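Local coordinates for beta-N-acetylhexosaminidase (PDB 6JEB), which removes terminal N-acetylglucosamine and N-acetylgalactosamine units from glycans and chitobiose as a family 20 glycoside hydrolase, at residues 100-105 against 149-154; 25-30 against 47-52; 355-360 against 415-420; 319-324 against 339-344. One frame throughout, in Å; residues are numbered along the deposited sequence.

Contact 1: 100-105 against 149-154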
loop_
_atom_site.group_PDB
_atom_site.type_symbol
_atom_site.label_atom_id
_atom_site.label_comp_id
_atom_site.label_asym_id
_atom_site.label_seq_id
_atom_site.Cartn_x
_atom_site.Cartn_y
_atom_site.Cartn_z
ATOM N N ALA A 100 6.839 -3.116 10.155
ATOM C CA ALA A 100 7.789 -4.178 10.477
ATOM C C ALA A 100 9.210 -3.636 10.562
ATOM O O ALA A 100 9.963 -3.989 11.479
ATOM C CB ALA A 100 7.717 -5.290 9.430
ATOM N N ARG A 101 9.603 -2.787 9.608
ATOM C CA ARG A 101 10.963 -2.255 9.615
ATOM C C ARG A 101 11.136 -1.142 10.641
ATOM O O ARG A 101 12.146 -1.104 11.353
ATOM C CB ARG A 101 11.350 -1.766 8.217
ATOM C CG ARG A 101 11.978 -2.854 7.338
ATOM C CD ARG A 101 11.101 -4.113 7.234
ATOM N NE ARG A 101 11.718 -5.071 6.324
ATOM C CZ ARG A 101 11.599 -5.018 4.999
ATOM N NH1 ARG A 101 10.857 -4.069 4.429
ATOM N NH2 ARG A 101 12.222 -5.909 4.240
ATOM N N HIS A 102 10.177 -0.221 10.728
ATOM C CA HIS A 102 10.184 0.789 11.781
ATOM C C HIS A 102 8.751 0.995 12.228
ATOM O O HIS A 102 7.891 1.348 11.412
ATOM C CB HIS A 102 10.800 2.115 11.322
ATOM C CG HIS A 102 12.294 2.134 11.385
ATOM N ND1 HIS A 102 13.087 1.922 10.279
ATOM C CD2 HIS A 102 13.142 2.317 12.427
ATOM C CE1 HIS A 102 14.360 1.978 10.635
ATOM N NE2 HIS A 102 14.422 2.212 11.934
ATOM N N PHE A 103 8.507 0.764 13.515
ATOM C CA PHE A 103 7.168 0.843 14.067
ATOM C C PHE A 103 6.593 2.238 13.854
ATOM O O PHE A 103 7.294 3.243 14.003
ATOM C CB PHE A 103 7.255 0.544 15.564
ATOM C CG PHE A 103 5.929 0.483 16.248
ATOM C CD1 PHE A 103 5.027 -0.538 15.960
ATOM C CD2 PHE A 103 5.576 1.447 17.178
ATOM C CE1 PHE A 103 3.799 -0.591 16.594
ATOM C CE2 PHE A 103 4.353 1.398 17.817
ATOM C CZ PHE A 103 3.466 0.375 17.526
ATOM N N ILE A 104 5.309 2.298 13.504
ATOM C CA ILE A 104 4.614 3.565 13.307
ATOM C C ILE A 104 3.591 3.708 14.429
ATOM O O ILE A 104 2.596 2.967 14.454
ATOM C CB ILE A 104 3.927 3.653 11.937
ATOM C CG1 ILE A 104 4.888 3.258 10.803
ATOM C CG2 ILE A 104 3.361 5.059 11.731
ATOM C CD1 ILE A 104 4.175 3.041 9.459
ATOM N N PRO A 105 3.780 4.640 15.358
ATOM C CA PRO A 105 2.812 4.805 16.445
ATOM C C PRO A 105 1.422 5.119 15.912
ATOM O O PRO A 105 1.258 5.682 14.827
ATOM C CB PRO A 105 3.382 5.982 17.247
ATOM C CG PRO A 105 4.869 5.931 16.971
ATOM C CD PRO A 105 4.967 5.500 15.523
ATOM N N SER A 149 9.252 -8.683 18.337
ATOM C CA SER A 149 8.914 -7.272 18.191
ATOM C C SER A 149 10.069 -6.347 18.558
ATOM O O SER A 149 9.887 -5.123 18.551
ATOM C CB SER A 149 7.681 -6.917 19.038
ATOM O OG SER A 149 8.014 -6.794 20.417
ATOM N N ARG A 150 11.240 -6.899 18.885
ATOM C CA ARG A 150 12.369 -6.135 19.397
ATOM C C ARG A 150 13.621 -6.479 18.613
ATOM O O ARG A 150 13.834 -7.639 18.258
ATOM C CB ARG A 150 12.612 -6.510 20.863
ATOM C CG ARG A 150 11.501 -6.029 21.771
ATOM C CD ARG A 150 11.355 -6.876 23.030
ATOM N NE ARG A 150 10.490 -6.203 23.992
ATOM C CZ ARG A 150 10.103 -6.738 25.142
ATOM N NH1 ARG A 150 10.484 -7.977 25.459
ATOM N NH2 ARG A 150 9.333 -6.040 25.970
ATOM N N ARG A 151 14.461 -5.476 18.353
ATOM C CA ARG A 151 15.772 -5.735 17.777
ATOM C C ARG A 151 16.825 -4.880 18.473
ATOM O O ARG A 151 16.524 -3.839 19.062
ATOM C CB ARG A 151 15.800 -5.553 16.249
ATOM C CG ARG A 151 15.641 -4.121 15.774
ATOM C CD ARG A 151 15.819 -4.027 14.254
ATOM N NE ARG A 151 15.719 -2.654 13.770
ATOM C CZ ARG A 151 14.620 -2.126 13.239
ATOM N NH1 ARG A 151 13.512 -2.859 13.117
ATOM N NH2 ARG A 151 14.628 -0.868 12.822
ATOM N N GLU A 152 18.078 -5.333 18.380
ATOM C CA GLU A 152 19.165 -4.732 19.148
ATOM C C GLU A 152 19.565 -3.357 18.619
ATOM O O GLU A 152 20.004 -2.502 19.401
ATOM C CB GLU A 152 20.371 -5.676 19.130
ATOM C CG GLU A 152 21.600 -5.142 19.846
ATOM C CD GLU A 152 22.845 -5.946 19.521
ATOM O OE1 GLU A 152 22.706 -7.075 19.010
ATOM O OE2 GLU A 152 23.959 -5.436 19.752
ATOM N N GLU A 153 19.443 -3.130 17.314
ATOM C CA GLU A 153 19.918 -1.898 16.686
ATOM C C GLU A 153 19.449 -1.911 15.236
ATOM O O GLU A 153 18.742 -2.828 14.801
ATOM C CB GLU A 153 21.448 -1.768 16.751
ATOM C CG GLU A 153 22.195 -2.918 16.067
ATOM C CD GLU A 153 23.710 -2.726 16.056
ATOM O OE1 GLU A 153 24.193 -1.640 16.448
ATOM O OE2 GLU A 153 24.423 -3.664 15.642
ATOM N N SER A 154 19.865 -0.888 14.485
ATOM C CA SER A 154 19.637 -0.827 13.043
ATOM C C SER A 154 20.926 -0.361 12.381
ATOM O O SER A 154 21.415 0.735 12.674
ATOM C CB SER A 154 18.496 0.139 12.710
ATOM O OG SER A 154 17.351 -0.108 13.519
#
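Arg-101 and Arg-151 keep their backbones well apart, with CA atoms 10.1 Å from each other, and the gap is closed by the Arg-151 side chain. That chain leaves its backbone with CG set between N and the carbonyl carbon (chi1 69°) and then runs extended to NE, which carries the guanidinium across to the 100-105 loop. There it meets one carbonyl end-on: NH1 lies 2.8 Å and NH2 2.9 Å from Arg-101 O, with NH2 almost straight in line with the C=O bond. The other side of the group is turned back on its own segment, where NE and NH2 both reach Ser-154 OG, at 3.0 Å and 2.9 Å. Oxygens at two edges, all near the plane, thus fix the rotation of the guanidinium. His-102 stands almost perpendicular to it, planes 83° apart, and NH2 sits over one face of the imidazole, near the rim. A leucine in place of Arg-151 would probably leave Arg-101 O without these two donors and set Ser-154 OG free to turn. The Arg-101 side chain heads elsewhere, to Gln-132, Asp-98 and the active-site Asp-130, in keeping with its role in substrate binding; His-102 ND1 bonds to Ala-401 O. The contact joins the loop between strand 92-97 and helix 106-118 of the catalytic barrel to the small hairpin of strands 150-151 and 161-162.

Contact 2: 25-30 against 47-52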
loop_
_atom_site.group_PDB
_atom_site.type_symbol
_atom_site.label_atom_id
_atom_site.label_comp_id
_atom_site.label_asym_id
_atom_site.label_seq_id
_atom_site.Cartn_x
_atom_site.Cartn_y
_atom_site.Cartn_z
ATOM N N LEU A 25 -22.526 23.797 1.433
ATOM C CA LEU A 25 -23.190 22.678 0.781
ATOM C C LEU A 25 -24.700 22.912 0.833
ATOM O O LEU A 25 -25.301 22.901 1.912
ATOM C CB LEU A 25 -22.774 21.388 1.474
ATOM C CG LEU A 25 -23.023 20.081 0.742
ATOM C CD1 LEU A 25 -22.445 20.110 -0.680
ATOM C CD2 LEU A 25 -22.456 18.910 1.552
ATOM N N LEU A 26 -25.311 23.135 -0.337
ATOM C CA LEU A 26 -26.736 23.438 -0.439
ATOM C C LEU A 26 -27.594 22.192 -0.589
ATOM O O LEU A 26 -28.775 22.206 -0.207
ATOM C CB LEU A 26 -26.993 24.339 -1.649
ATOM C CG LEU A 26 -26.277 25.688 -1.649
ATOM C CD1 LEU A 26 -26.515 26.411 -2.971
ATOM C CD2 LEU A 26 -26.765 26.519 -0.473
ATOM N N SER A 27 -27.037 21.125 -1.151
ATOM C CA SER A 27 -27.763 19.880 -1.314
ATOM C C SER A 27 -26.760 18.740 -1.307
ATOM O O SER A 27 -25.589 18.921 -1.654
ATOM C CB SER A 27 -28.609 19.861 -2.593
ATOM O OG SER A 27 -27.790 19.940 -3.738
ATOM N N ASP A 28 -27.236 17.565 -0.897
ATOM C CA ASP A 28 -26.367 16.410 -0.684
ATOM C C ASP A 28 -27.300 15.216 -0.861
ATOM O O ASP A 28 -28.019 14.849 0.071
ATOM C CB ASP A 28 -25.786 16.468 0.721
ATOM C CG ASP A 28 -24.831 15.324 1.034
ATOM O OD1 ASP A 28 -24.663 14.400 0.208
ATOM O OD2 ASP A 28 -24.234 15.362 2.133
ATOM N N GLN A 29 -27.309 14.649 -2.065
ATOM C CA GLN A 29 -28.341 13.703 -2.471
ATOM C C GLN A 29 -27.705 12.440 -3.018
ATOM O O GLN A 29 -26.681 12.498 -3.703
ATOM C CB GLN A 29 -29.201 14.301 -3.587
ATOM C CG GLN A 29 -29.958 15.541 -3.180
ATOM C CD GLN A 29 -30.809 16.078 -4.307
ATOM O OE1 GLN A 29 -30.361 16.913 -5.094
ATOM N NE2 GLN A 29 -32.039 15.590 -4.404
ATOM N N GLU A 30 -28.321 11.300 -2.718
ATOM C CA GLU A 30 -27.971 10.042 -3.360
ATOM C C GLU A 30 -28.886 9.851 -4.562
ATOM O O GLU A 30 -30.113 9.898 -4.427
ATOM C CB GLU A 30 -28.137 8.871 -2.398
ATOM C CG GLU A 30 -27.709 7.565 -3.019
ATOM C CD GLU A 30 -27.587 6.455 -2.005
ATOM O OE1 GLU A 30 -26.678 6.524 -1.154
ATOM O OE2 GLU A 30 -28.406 5.519 -2.052
ATOM N N GLY A 47 -23.433 28.456 -3.551
ATOM C CA GLY A 47 -22.955 27.301 -2.830
ATOM C C GLY A 47 -22.900 26.095 -3.742
ATOM O O GLY A 47 -23.112 26.186 -4.954
ATOM N N ALA A 48 -22.614 24.946 -3.144
ATOM C CA ALA A 48 -22.311 23.736 -3.886
ATOM C C ALA A 48 -23.416 22.703 -3.725
ATOM O O ALA A 48 -24.076 22.627 -2.686
ATOM C CB ALA A 48 -20.987 23.140 -3.404
ATOM N N HIS A 49 -23.601 21.897 -4.767
ATOM C CA HIS A 49 -24.563 20.805 -4.763
ATOM C C HIS A 49 -23.821 19.505 -5.014
ATOM O O HIS A 49 -23.098 19.387 -6.011
ATOM C CB HIS A 49 -25.591 21.004 -5.875
ATOM C CG HIS A 49 -26.367 22.271 -5.747
ATOM N ND1 HIS A 49 -27.510 22.365 -4.982
ATOM C CD2 HIS A 49 -26.165 23.502 -6.277
ATOM C CE1 HIS A 49 -27.985 23.597 -5.057
ATOM N NE2 HIS A 49 -27.187 24.306 -5.836
ATOM N N LEU A 50 -23.999 18.534 -4.122
ATOM C CA LEU A 50 -23.354 17.235 -4.248
ATOM C C LEU A 50 -24.401 16.169 -4.542
ATOM O O LEU A 50 -25.396 16.054 -3.823
ATOM C CB LEU A 50 -22.584 16.887 -2.973
ATOM C CG LEU A 50 -21.862 15.536 -2.993
ATOM C CD1 LEU A 50 -20.807 15.463 -4.083
ATOM C CD2 LEU A 50 -21.226 15.277 -1.635
ATOM N N ALA A 51 -24.184 15.409 -5.607
ATOM C CA ALA A 51 -24.959 14.212 -5.902
ATOM C C ALA A 51 -23.982 13.050 -5.955
ATOM O O ALA A 51 -22.863 13.202 -6.445
ATOM C CB ALA A 51 -25.661 14.342 -7.258
ATOM N N SER A 52 -24.383 11.895 -5.433
ATOM C CA SER A 52 -23.489 10.745 -5.447
ATOM C C SER A 52 -24.305 9.480 -5.648
ATOM O O SER A 52 -25.499 9.440 -5.351
ATOM C CB SER A 52 -22.651 10.675 -4.165
ATOM O OG SER A 52 -23.489 10.628 -3.028
HETATM O O HOH W 1 -27.487 17.612 -5.007
HETATM O O HOH W 2 -24.272 13.114 -2.199
HETATM O O HOH W 3 -24.984 9.314 -1.237
#
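Strands 25-30 and 47-52 pair in parallel, Asp-28 beside Leu-50, on the margin of the mixed sheet in the N-terminal domain, where 25-30 is an edge strand; their axes run 4.5 Å apart at 12°. The backbone bonds start with Leu-26 N to Ala-48 O at 2.7 Å, and Ser-27 O, Leu-50 O and Gln-29 O carry them on. Between Leu-25 and Ser-27 the register slips by one, a beta bulge that turns Leu-26 toward the partner strand. Its CD1 lies 3.7 Å from Gly-47 CA, where a beta carbon would collide with Leu-26 CG. On the face turned to helix 55-73, Leu-25 CD1 reaches Leu-50 CB at 4.0 Å. On the other face, His-49 ND1 donates to Ser-27 OG at 2.7 Å, the hydroxyl lying in the ring plane. Ser-27 OG in turn donates to a water that donates to Gln-29 OE1 and Leu-50 O. A second water takes a bond from Ser-52 OG and gives to Asp-28 OD1, whose carboxylate also pairs with Arg-58. The run of donors from ring to serine to water is consistent with a proton on His-49 ND1 and with both serine hydroxyls held in set directions.

Contact 3: 355-360 against 415-420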
loop_
_atom_site.group_PDB
_atom_site.type_symbol
_atom_site.label_atom_id
_atom_site.label_comp_id
_atom_site.label_asym_id
_atom_site.label_seq_id
_atom_site.Cartn_x
_atom_site.Cartn_y
_atom_site.Cartn_z
ATOM N N PHE A 355 12.575 4.818 -2.525
ATOM C CA PHE A 355 13.695 5.278 -3.336
ATOM C C PHE A 355 13.788 6.803 -3.250
ATOM O O PHE A 355 12.775 7.481 -3.063
ATOM C CB PHE A 355 13.504 4.869 -4.802
ATOM C CG PHE A 355 13.522 3.366 -5.055
ATOM C CD1 PHE A 355 13.757 2.452 -4.034
ATOM C CD2 PHE A 355 13.292 2.880 -6.334
ATOM C CE1 PHE A 355 13.769 1.074 -4.287
ATOM C CE2 PHE A 355 13.301 1.511 -6.598
ATOM C CZ PHE A 355 13.541 0.607 -5.571
ATOM N N PRO A 356 14.994 7.369 -3.368
ATOM C CA PRO A 356 15.125 8.831 -3.281
ATOM C C PRO A 356 14.400 9.518 -4.431
ATOM O O PRO A 356 14.343 9.006 -5.551
ATOM C CB PRO A 356 16.641 9.060 -3.358
ATOM C CG PRO A 356 17.170 7.848 -4.084
ATOM C CD PRO A 356 16.289 6.707 -3.621
ATOM N N GLN A 357 13.837 10.697 -4.143
ATOM C CA GLN A 357 13.064 11.418 -5.150
ATOM C C GLN A 357 13.859 12.491 -5.880
ATOM O O GLN A 357 13.411 12.962 -6.931
ATOM C CB GLN A 357 11.798 12.029 -4.547
ATOM C CG GLN A 357 12.026 13.179 -3.572
ATOM C CD GLN A 357 10.878 13.279 -2.591
ATOM O OE1 GLN A 357 9.794 13.735 -2.942
ATOM N NE2 GLN A 357 11.097 12.808 -1.366
ATOM N N ILE A 358 15.014 12.893 -5.354
ATOM C CA ILE A 358 15.897 13.840 -6.021
ATOM C C ILE A 358 17.292 13.237 -6.040
ATOM O O ILE A 358 17.775 12.752 -5.010
ATOM C CB ILE A 358 15.895 15.214 -5.319
ATOM C CG1 ILE A 358 14.522 15.874 -5.482
ATOM C CG2 ILE A 358 17.003 16.111 -5.874
ATOM C CD1 ILE A 358 14.337 17.109 -4.638
ATOM N N GLN A 359 17.923 13.246 -7.211
ATOM C CA GLN A 359 19.252 12.667 -7.355
ATOM C C GLN A 359 20.218 13.303 -6.360
ATOM O O GLN A 359 20.277 14.530 -6.223
ATOM C CB GLN A 359 19.752 12.875 -8.786
ATOM C CG GLN A 359 21.097 12.220 -9.075
ATOM C CD GLN A 359 21.035 10.703 -9.017
ATOM O OE1 GLN A 359 20.113 10.086 -9.552
ATOM N NE2 GLN A 359 22.017 10.097 -8.360
ATOM N N GLY A 360 20.970 12.462 -5.658
ATOM C CA GLY A 360 21.880 12.907 -4.629
ATOM C C GLY A 360 21.365 12.699 -3.222
ATOM O O GLY A 360 22.153 12.761 -2.270
ATOM N N TYR A 415 5.438 11.693 0.057
ATOM C CA TYR A 415 4.871 12.853 -0.622
ATOM C C TYR A 415 5.973 13.728 -1.204
ATOM O O TYR A 415 7.053 13.845 -0.614
ATOM C CB TYR A 415 4.005 13.687 0.341
ATOM C CG TYR A 415 2.728 12.956 0.680
ATOM C CD1 TYR A 415 1.601 13.086 -0.125
ATOM C CD2 TYR A 415 2.676 12.071 1.753
ATOM C CE1 TYR A 415 0.452 12.380 0.140
ATOM C CE2 TYR A 415 1.521 11.357 2.037
ATOM C CZ TYR A 415 0.415 11.512 1.219
ATOM O OH TYR A 415 -0.732 10.811 1.473
ATOM N N PRO A 416 5.735 14.376 -2.359
ATOM C CA PRO A 416 4.481 14.409 -3.124
ATOM C C PRO A 416 4.277 13.267 -4.122
ATOM O O PRO A 416 3.295 13.315 -4.855
ATOM C CB PRO A 416 4.600 15.722 -3.905
ATOM C CG PRO A 416 6.061 15.833 -4.165
ATOM C CD PRO A 416 6.705 15.359 -2.875
ATOM N N ARG A 417 5.164 12.267 -4.179
ATOM C CA ARG A 417 4.959 11.206 -5.166
ATOM C C ARG A 417 3.634 10.479 -4.973
ATOM O O ARG A 417 3.011 10.073 -5.959
ATOM C CB ARG A 417 6.149 10.251 -5.223
ATOM C CG ARG A 417 7.355 10.888 -5.921
ATOM C CD ARG A 417 8.599 10.016 -5.828
ATOM N NE ARG A 417 8.981 9.794 -4.437
ATOM C CZ ARG A 417 10.015 9.052 -4.054
ATOM N NH1 ARG A 417 10.804 8.483 -4.959
ATOM N NH2 ARG A 417 10.272 8.896 -2.760
ATOM N N ALA A 418 3.161 10.342 -3.728
ATOM C CA ALA A 418 1.855 9.719 -3.514
ATOM C C ALA A 418 0.737 10.484 -4.218
ATOM O O ALA A 418 -0.264 9.880 -4.609
ATOM C CB ALA A 418 1.549 9.582 -2.018
ATOM N N CYS A 419 0.887 11.806 -4.382
ATOM C CA CYS A 419 -0.095 12.585 -5.140
ATOM C C CYS A 419 -0.136 12.139 -6.595
ATOM O O CYS A 419 -1.214 12.064 -7.202
ATOM C CB CYS A 419 0.247 14.076 -5.081
ATOM S SG CYS A 419 0.469 14.731 -3.413
ATOM N N ALA A 420 1.035 11.856 -7.173
ATOM C CA ALA A 420 1.096 11.381 -8.551
ATOM C C ALA A 420 0.515 9.980 -8.667
ATOM O O ALA A 420 -0.228 9.687 -9.613
ATOM C CB ALA A 420 2.541 11.418 -9.057
HETATM O O HOH W 4 7.727 11.769 -2.757
#
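Tyr-415 O, just past the end of helix 407-414, lies 3.6 Å from Gln-357 OE1; both are acceptors, and each has its own donor, Arg-458 NE for the carbonyl and a bridging water for the amide. Pro-416 follows through a cis peptide and puts its CD 3.5 Å from the same OE1, while Gln-357 NE2 is held by Tyr-412 O. Arg-417 carries most of the contact. Its backbone N and its NE both donate to the bridging water, NE at 2.9 Å, so one water ties the start of helix 417-426 to Gln-357. A bend at chi3 (-60°) then brings the guanidinium end-on to Phe-355 O, with NH1 and NH2 each 2.9 Å away and the oxygen 6° out of their plane. Gln-357 CB covers the centre of one guanidinium face, 3.5 Å above it. This joins the loop after the seventh strand of the TIM barrel, 342-345, immediately after substrate-binding Tyr-352 to Asp-354 in sequence, to helix 417-426, the second helix after the eighth strand, 392-399. NH1 and NH2 also serve Thr-370 O and Arg-413 O, so a methionine in place of Arg-417 would probably leave three carbonyls short of a donor and Gln-357 CB without its flat support. Beyond Arg-417 the helix runs on against helices 434-452 and 372-376.

Contact 4: 319-324 against 339-344. With ACM (acetamide), chain C.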
loop_
_atom_site.group_PDB
_atom_site.type_symbol
_atom_site.label_atom_id
_atom_site.label_comp_id
_atom_site.label_asym_id
_atom_site.label_seq_id
_atom_site.Cartn_x
_atom_site.Cartn_y
_atom_site.Cartn_z
ATOM N N GLU A 319 -6.808 -15.478 -8.039
ATOM C CA GLU A 319 -6.080 -14.768 -6.997
ATOM C C GLU A 319 -5.474 -13.482 -7.556
ATOM O O GLU A 319 -5.290 -13.326 -8.766
ATOM C CB GLU A 319 -4.988 -15.665 -6.392
ATOM C CG GLU A 319 -5.550 -16.837 -5.576
ATOM C CD GLU A 319 -4.493 -17.843 -5.102
ATOM O OE1 GLU A 319 -3.392 -17.906 -5.691
ATOM O OE2 GLU A 319 -4.774 -18.577 -4.127
ATOM N N THR A 320 -5.175 -12.551 -6.655
ATOM C CA THR A 320 -4.578 -11.266 -7.001
ATOM C C THR A 320 -3.104 -11.247 -6.615
ATOM O O THR A 320 -2.737 -11.642 -5.497
ATOM C CB THR A 320 -5.319 -10.118 -6.305
ATOM O OG1 THR A 320 -6.640 -10.015 -6.844
ATOM C CG2 THR A 320 -4.598 -8.790 -6.517
ATOM N N VAL A 321 -2.266 -10.770 -7.538
ATOM C CA VAL A 321 -0.837 -10.616 -7.312
ATOM C C VAL A 321 -0.435 -9.177 -7.610
ATOM O O VAL A 321 -1.100 -8.473 -8.378
ATOM C CB VAL A 321 -0.006 -11.613 -8.152
ATOM C CG1 VAL A 321 -0.402 -13.060 -7.824
ATOM C CG2 VAL A 321 -0.153 -11.329 -9.642
ATOM N N TYR A 322 0.661 -8.738 -6.987
ATOM C CA TYR A 322 1.197 -7.390 -7.156
ATOM C C TYR A 322 2.460 -7.467 -8.004
ATOM O O TYR A 322 3.450 -8.082 -7.591
ATOM C CB TYR A 322 1.576 -6.779 -5.807
ATOM C CG TYR A 322 0.445 -6.458 -4.860
ATOM C CD1 TYR A 322 -0.297 -7.462 -4.245
ATOM C CD2 TYR A 322 0.158 -5.142 -4.528
ATOM C CE1 TYR A 322 -1.314 -7.151 -3.350
ATOM C CE2 TYR A 322 -0.848 -4.828 -3.630
ATOM C CZ TYR A 322 -1.574 -5.832 -3.042
ATOM O OH TYR A 322 -2.564 -5.495 -2.150
ATOM N N ALA A 323 2.442 -6.815 -9.166
ATOM C CA ALA A 323 3.639 -6.718 -9.992
ATOM C C ALA A 323 4.555 -5.648 -9.419
ATOM O O ALA A 323 4.126 -4.514 -9.191
ATOM C CB ALA A 323 3.256 -6.359 -11.429
ATOM N N TRP A 324 5.807 -6.007 -9.167
ATOM C CA TRP A 324 6.737 -5.060 -8.560
ATOM C C TRP A 324 8.144 -5.089 -9.135
ATOM O O TRP A 324 8.804 -4.044 -9.138
ATOM C CB TRP A 324 6.820 -5.280 -7.042
ATOM C CG TRP A 324 7.489 -6.566 -6.613
ATOM C CD1 TRP A 324 6.912 -7.803 -6.513
ATOM C CD2 TRP A 324 8.852 -6.724 -6.189
ATOM N NE1 TRP A 324 7.836 -8.719 -6.060
ATOM C CE2 TRP A 324 9.033 -8.082 -5.855
ATOM C CE3 TRP A 324 9.941 -5.850 -6.072
ATOM C CZ2 TRP A 324 10.253 -8.583 -5.396
ATOM C CZ3 TRP A 324 11.147 -6.348 -5.616
ATOM C CH2 TRP A 324 11.295 -7.704 -5.287
ATOM N N ALA A 339 -2.759 -16.660 -17.052
ATOM C CA ALA A 339 -2.968 -17.548 -15.918
ATOM C C ALA A 339 -4.284 -17.300 -15.198
ATOM O O ALA A 339 -4.580 -17.998 -14.223
ATOM C CB ALA A 339 -1.808 -17.421 -14.925
ATOM N N GLY A 340 -5.072 -16.320 -15.636
ATOM C CA GLY A 340 -6.325 -16.026 -14.969
ATOM C C GLY A 340 -6.171 -15.353 -13.625
ATOM O O GLY A 340 -7.031 -15.513 -12.754
ATOM N N LEU A 341 -5.093 -14.605 -13.431
ATOM C CA LEU A 341 -4.856 -13.898 -12.180
ATOM C C LEU A 341 -5.225 -12.429 -12.335
ATOM O O LEU A 341 -5.135 -11.858 -13.424
ATOM C CB LEU A 341 -3.383 -13.996 -11.775
ATOM C CG LEU A 341 -2.836 -15.421 -11.666
ATOM C CD1 LEU A 341 -1.326 -15.435 -11.463
ATOM C CD2 LEU A 341 -3.528 -16.152 -10.529
ATOM N N ASN A 342 -5.642 -11.821 -11.231
ATOM C CA ASN A 342 -5.829 -10.379 -11.188
ATOM C C ASN A 342 -4.531 -9.715 -10.748
ATOM O O ASN A 342 -3.704 -10.319 -10.061
ATOM C CB ASN A 342 -6.983 -10.028 -10.257
ATOM C CG ASN A 342 -8.299 -10.620 -10.742
ATOM O OD1 ASN A 342 -8.652 -10.485 -11.913
ATOM N ND2 ASN A 342 -9.009 -11.306 -9.859
ATOM N N LEU A 343 -4.350 -8.463 -11.154
ATOM C CA LEU A 343 -3.061 -7.805 -11.010
ATOM C C LEU A 343 -3.236 -6.423 -10.403
ATOM O O LEU A 343 -4.112 -5.661 -10.818
ATOM C CB LEU A 343 -2.364 -7.690 -12.369
ATOM C CG LEU A 343 -0.948 -7.117 -12.342
ATOM C CD1 LEU A 343 -0.049 -8.023 -11.518
ATOM C CD2 LEU A 343 -0.402 -6.951 -13.753
ATOM N N ILE A 344 -2.391 -6.103 -9.423
ATOM C CA ILE A 344 -2.253 -4.747 -8.908
ATOM C C ILE A 344 -0.861 -4.275 -9.307
ATOM O O ILE A 344 0.119 -5.005 -9.127
ATOM C CB ILE A 344 -2.463 -4.691 -7.383
ATOM C CG1 ILE A 344 -3.925 -5.015 -7.042
ATOM C CG2 ILE A 344 -2.095 -3.316 -6.836
ATOM C CD1 ILE A 344 -4.169 -5.295 -5.564
HETATM C C1 ACM C . 9.399 -6.569 -2.268
HETATM O O ACM C . 9.832 -5.559 -2.724
HETATM N N ACM C . 10.265 -7.380 -1.472
HETATM C C2 ACM C . 7.976 -7.050 -2.490
HETATM O O HOH W 5 -8.655 -11.625 -7.114
#
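Ile-344 lies alongside Tyr-322, both pointing the same way, and its CD1 sits over the phenol face in a CH-pi contact, 4.0 Å from the ring centroid and 26° off the normal. The same methyl also meets Thr-320 CG2, at 3.6 Å. These residues line the inside of the barrel, where Tyr-322 and Ile-344 both reach Trp-92 of strand 92-97 and the Tyr-322 hydroxyl is bonded to Gln-305. On the outer face Val-321 packs against Thr-336 of helix 329-339, and its CG1 comes 4.4 Å from Leu-341 CD1. Strand 320-323, helix 329-339 and strand 342-345 form a beta-alpha-beta crossover, the repeating step of a TIM barrel; a Schellman motif at Gly-340 ends the helix and leads the chain into the second strand. The two strands are joined in parallel by four bonds, from Asn-342 N to Glu-319 O through to Ala-323 N to Ile-344 O, each of 2.9 Å. Just past the strand, Trp-324 swings out with chi1 at 69°, and its indole forms a wall of the ligand pocket: the acetamide methyl C2 lies 3.7 Å above the plane over its centre, while the acetamide O is 3.3 Å from CZ3. Acetamide, also bonded to Asp-257 and Tyr-352, probably occupies the place of the substrate N-acetyl group, consistent with substrate-assisted catalysis. At the opposite end of the strand pair a water bridges Thr-320 OG1 (2.6 Å) and Asn-342 ND2, and Arg-393 NH1 supplies Thr-320 OG1 with another partner.

How the contacts relate
From the N terminus, contact 2 closes first, joining two strands of the N-terminal domain around the intervening strand 39-44. Contact 1 follows at the start of the catalytic barrel, closing a loop that runs from the end of its first strand through helix 106-118 and strand 123-127. Contact 4 closes the short crossover between the sixth and seventh strands, and contact 3 then spans the eighth strand, ending on helix 417-426. All four are in series: none nests in or crosses another. Contacts 3 and 4 come within about 7 Å at their nearest atoms without touching, whereas the centres of contacts 1 and 2 are about 46 Å apart, on opposite sides of the chain's centre.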